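Local coordinates for protein solute carrier family 15 member 1 (PDB 5A9D) that transports small peptides across the intestinal cell membrane together with protons, the fragment here being its immunoglobulin-like extracellular domain, at residues Glu93-Leu105 against Leu159-Arg171. Sequence-based numbering, arbitrary orientation.
Sequences EKGENGIRFVNTL and LDFGSAYTYVIRR
Strands 97-103 and 164-171 run side by side as the parallel central pair of a four-stranded sheet in an immunoglobulin-like fold, laddered by backbone bonds from Gly98 N to Ser163 O through Thr104 N to Ile169 O. At the entry to the ladder the Asn97 amide bridges the loop that leads into strand 164-171: OD1 takes Ser163 N on an in-plane lone pair (2.9 Å), while ND2 gives a more bent bond to Asp160 O (3.0 Å, 137°). A leucine here would probably leave Ser163 N and Asp160 O without these partners and hold the loop less firmly. Gly95 CA sits over the centre of the Phe161 ring, 3.4 Å from its centroid. On the face of Ile99, Phe101 and Ile169, the edge of Tyr167 turns toward the face of Phe101, planes at 75°, and Ile169 CD1 lies 3.9 Å from Phe101 CD2. On the face of Arg100 and Val102, Arg100 NE donates to Thr166 OG1 (2.8 Å) almost in its guanidinium plane; Asp184 hydrogen-bonds Thr166 OG1, and Asp86 of the second subunit forms a salt bridge with Arg100 NH1. Thr104 OG1 also bonds Ile169 O. Strands 125-132 and 177-184 flank the pair, with strand 109-113 packed against Phe101 and Ile169.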
# COMPACT_ATOMS: atom_id res chain seq x y z
N GLU A 93 9.65 8.90 13.74
CA GLU A 93 10.79 9.64 14.27
C GLU A 93 12.09 8.90 13.96
O GLU A 93 12.08 7.68 13.72
CB GLU A 93 10.64 9.84 15.79
CG GLU A 93 9.71 11.00 16.14
CD GLU A 93 9.17 11.05 17.56
OE1 GLU A 93 9.91 10.68 18.50
OE2 GLU A 93 8.01 11.50 17.73
N LYS A 94 13.19 9.64 13.92
CA LYS A 94 14.53 9.10 13.66
C LYS A 94 14.85 8.12 14.78
O LYS A 94 14.65 8.46 15.96
CB LYS A 94 15.58 10.22 13.62
CG LYS A 94 15.76 10.83 12.23
CD LYS A 94 16.57 12.12 12.32
CE LYS A 94 16.54 12.91 11.04
NZ LYS A 94 17.30 14.18 11.16
N GLY A 95 15.21 6.90 14.39
CA GLY A 95 15.54 5.82 15.32
C GLY A 95 14.44 4.84 15.65
O GLY A 95 14.72 3.81 16.27
N GLU A 96 13.19 5.14 15.26
CA GLU A 96 12.08 4.22 15.50
C GLU A 96 12.19 2.97 14.62
O GLU A 96 12.79 3.01 13.54
CB GLU A 96 10.72 4.89 15.31
CG GLU A 96 10.37 5.83 16.46
CD GLU A 96 8.96 6.38 16.40
OE1 GLU A 96 8.55 6.87 15.32
OE2 GLU A 96 8.26 6.31 17.43
N ASN A 97 11.63 1.86 15.10
CA ASN A 97 11.69 0.59 14.44
C ASN A 97 10.36 0.28 13.82
O ASN A 97 9.34 0.40 14.48
CB ASN A 97 12.10 -0.51 15.45
CG ASN A 97 13.44 -0.19 16.10
OD1 ASN A 97 14.50 -0.14 15.45
ND2 ASN A 97 13.41 0.20 17.36
N GLY A 98 10.38 -0.08 12.55
CA GLY A 98 9.18 -0.48 11.82
C GLY A 98 8.91 -1.94 12.10
O GLY A 98 9.80 -2.76 11.98
N ILE A 99 7.68 -2.26 12.49
CA ILE A 99 7.31 -3.65 12.74
C ILE A 99 6.03 -3.97 11.96
O ILE A 99 5.06 -3.22 12.02
CB ILE A 99 7.15 -3.97 14.26
CG1 ILE A 99 8.48 -3.77 15.03
CG2 ILE A 99 6.58 -5.39 14.51
CD1 ILE A 99 8.32 -3.75 16.59
N ARG A 100 6.04 -5.09 11.25
CA ARG A 100 4.83 -5.58 10.58
C ARG A 100 4.64 -7.04 11.00
O ARG A 100 5.58 -7.68 11.46
CB ARG A 100 4.91 -5.42 9.04
CG ARG A 100 5.93 -6.36 8.42
CD ARG A 100 5.77 -6.38 6.92
NE ARG A 100 6.86 -7.15 6.35
CZ ARG A 100 7.18 -7.15 5.07
NH1 ARG A 100 6.48 -6.43 4.20
NH2 ARG A 100 8.23 -7.84 4.64
N PHE A 101 3.41 -7.51 10.92
CA PHE A 101 3.09 -8.87 11.31
C PHE A 101 2.60 -9.66 10.11
O PHE A 101 1.90 -9.12 9.26
CB PHE A 101 2.02 -8.88 12.42
CG PHE A 101 2.59 -8.45 13.75
CD1 PHE A 101 2.66 -7.10 14.09
CD2 PHE A 101 3.12 -9.40 14.63
CE1 PHE A 101 3.24 -6.71 15.30
CE2 PHE A 101 3.66 -9.00 15.86
CZ PHE A 101 3.74 -7.67 16.18
N VAL A 102 2.97 -10.94 10.05
CA VAL A 102 2.54 -11.83 9.00
C VAL A 102 1.72 -12.90 9.71
O VAL A 102 2.21 -13.54 10.64
CB VAL A 102 3.71 -12.43 8.15
CG1 VAL A 102 3.25 -13.62 7.29
CG2 VAL A 102 4.35 -11.35 7.28
N ASN A 103 0.50 -13.13 9.22
CA ASN A 103 -0.37 -14.14 9.79
C ASN A 103 -0.31 -15.41 8.96
O ASN A 103 -0.60 -15.35 7.77
CB ASN A 103 -1.81 -13.60 9.88
CG ASN A 103 -2.81 -14.60 10.41
OD1 ASN A 103 -2.46 -15.53 11.11
ND2 ASN A 103 -4.07 -14.37 10.14
N THR A 104 0.08 -16.55 9.55
CA THR A 104 0.08 -17.82 8.79
C THR A 104 -1.11 -18.70 9.20
O THR A 104 -1.26 -19.79 8.68
CB THR A 104 1.40 -18.59 8.91
OG1 THR A 104 1.51 -19.15 10.21
CG2 THR A 104 2.62 -17.72 8.59
N LEU A 105 -1.96 -18.21 10.12
CA LEU A 105 -3.11 -18.97 10.61
C LEU A 105 -4.26 -18.89 9.62
O LEU A 105 -4.25 -18.02 8.75
CB LEU A 105 -3.54 -18.46 12.01
CG LEU A 105 -2.42 -18.33 13.05
CD1 LEU A 105 -2.95 -17.69 14.32
CD2 LEU A 105 -1.73 -19.67 13.33
N LEU A 159 14.74 -4.29 20.31
CA LEU A 159 14.65 -3.48 19.11
C LEU A 159 15.85 -2.54 19.00
O LEU A 159 16.03 -1.68 19.88
CB LEU A 159 13.38 -2.61 19.24
CG LEU A 159 12.08 -2.98 18.49
CD1 LEU A 159 11.77 -4.48 18.58
CD2 LEU A 159 10.93 -2.13 18.99
N ASP A 160 16.67 -2.70 17.94
CA ASP A 160 17.83 -1.83 17.70
C ASP A 160 17.37 -0.38 17.36
O ASP A 160 16.33 0.04 17.82
CB ASP A 160 18.77 -2.43 16.64
CG ASP A 160 19.40 -3.77 17.01
OD1 ASP A 160 19.84 -3.92 18.18
OD2 ASP A 160 19.51 -4.65 16.11
N PHE A 161 18.17 0.39 16.63
CA PHE A 161 17.87 1.77 16.26
C PHE A 161 17.63 1.84 14.76
O PHE A 161 18.48 1.43 13.98
CB PHE A 161 19.04 2.69 16.67
CG PHE A 161 18.91 4.16 16.32
CD1 PHE A 161 19.18 4.61 15.03
CD2 PHE A 161 18.58 5.10 17.29
CE1 PHE A 161 19.06 5.96 14.70
CE2 PHE A 161 18.52 6.46 16.97
CZ PHE A 161 18.76 6.88 15.68
N GLY A 162 16.46 2.36 14.37
CA GLY A 162 16.08 2.54 12.98
C GLY A 162 15.87 1.26 12.18
O GLY A 162 15.92 1.30 10.96
N SER A 163 15.63 0.14 12.84
CA SER A 163 15.49 -1.14 12.14
C SER A 163 14.05 -1.41 11.64
O SER A 163 13.15 -0.56 11.76
CB SER A 163 15.99 -2.28 13.02
OG SER A 163 17.32 -2.04 13.43
N ALA A 164 13.87 -2.53 10.97
CA ALA A 164 12.56 -2.96 10.50
C ALA A 164 12.50 -4.45 10.67
O ALA A 164 13.51 -5.12 10.43
CB ALA A 164 12.34 -2.57 9.05
N TYR A 165 11.38 -4.96 11.17
CA TYR A 165 11.20 -6.38 11.45
C TYR A 165 9.84 -6.86 10.99
O TYR A 165 8.88 -6.10 10.97
CB TYR A 165 11.34 -6.68 12.96
CG TYR A 165 12.63 -6.19 13.59
CD1 TYR A 165 13.77 -6.98 13.59
CD2 TYR A 165 12.70 -4.94 14.19
CE1 TYR A 165 14.96 -6.53 14.14
CE2 TYR A 165 13.88 -4.49 14.77
CZ TYR A 165 15.01 -5.28 14.74
OH TYR A 165 16.16 -4.82 15.31
N THR A 166 9.78 -8.16 10.65
CA THR A 166 8.58 -8.88 10.26
C THR A 166 8.43 -9.96 11.31
O THR A 166 9.34 -10.77 11.52
CB THR A 166 8.70 -9.45 8.86
OG1 THR A 166 8.77 -8.40 7.93
CG2 THR A 166 7.50 -10.31 8.48
N TYR A 167 7.31 -9.94 11.98
CA TYR A 167 7.00 -10.94 13.01
C TYR A 167 6.00 -11.91 12.40
O TYR A 167 4.93 -11.50 11.97
CB TYR A 167 6.45 -10.19 14.25
CG TYR A 167 7.51 -9.52 15.10
CD1 TYR A 167 8.69 -9.04 14.54
CD2 TYR A 167 7.37 -9.44 16.48
CE1 TYR A 167 9.70 -8.49 15.34
CE2 TYR A 167 8.38 -8.90 17.29
CZ TYR A 167 9.53 -8.41 16.71
OH TYR A 167 10.51 -7.86 17.50
N VAL A 168 6.43 -13.17 12.21
CA VAL A 168 5.58 -14.20 11.58
C VAL A 168 4.87 -14.98 12.67
O VAL A 168 5.52 -15.61 13.49
CB VAL A 168 6.39 -15.12 10.60
CG1 VAL A 168 5.52 -16.27 10.09
CG2 VAL A 168 6.96 -14.33 9.43
N ILE A 169 3.54 -14.96 12.66
CA ILE A 169 2.70 -15.65 13.63
C ILE A 169 2.35 -17.01 13.09
O ILE A 169 1.77 -17.09 12.01
CB ILE A 169 1.42 -14.79 13.88
CG1 ILE A 169 1.80 -13.36 14.36
CG2 ILE A 169 0.44 -15.54 14.85
CD1 ILE A 169 0.56 -12.32 14.28
N ARG A 170 2.64 -18.08 13.86
CA ARG A 170 2.29 -19.45 13.44
C ARG A 170 1.81 -20.29 14.61
O ARG A 170 1.97 -19.87 15.77
CB ARG A 170 3.50 -20.14 12.80
CG ARG A 170 4.74 -20.22 13.70
CD ARG A 170 5.65 -21.34 13.24
NE ARG A 170 7.05 -21.04 13.50
CZ ARG A 170 8.02 -21.95 13.51
NH1 ARG A 170 7.74 -23.23 13.30
NH2 ARG A 170 9.28 -21.58 13.73
N ARG A 171 1.35 -21.52 14.31
CA ARG A 171 0.95 -22.49 15.33
C ARG A 171 2.21 -23.07 15.93
O ARG A 171 3.10 -23.45 15.18
CB ARG A 171 0.13 -23.66 14.74
CG ARG A 171 -1.29 -23.37 14.28
CD ARG A 171 -2.18 -22.75 15.34
NE ARG A 171 -2.73 -23.72 16.28
CZ ARG A 171 -3.85 -24.41 16.08
NH1 ARG A 171 -4.52 -24.29 14.94
NH2 ARG A 171 -4.30 -25.24 17.01
O HOH W 1 0.90 -21.62 11.14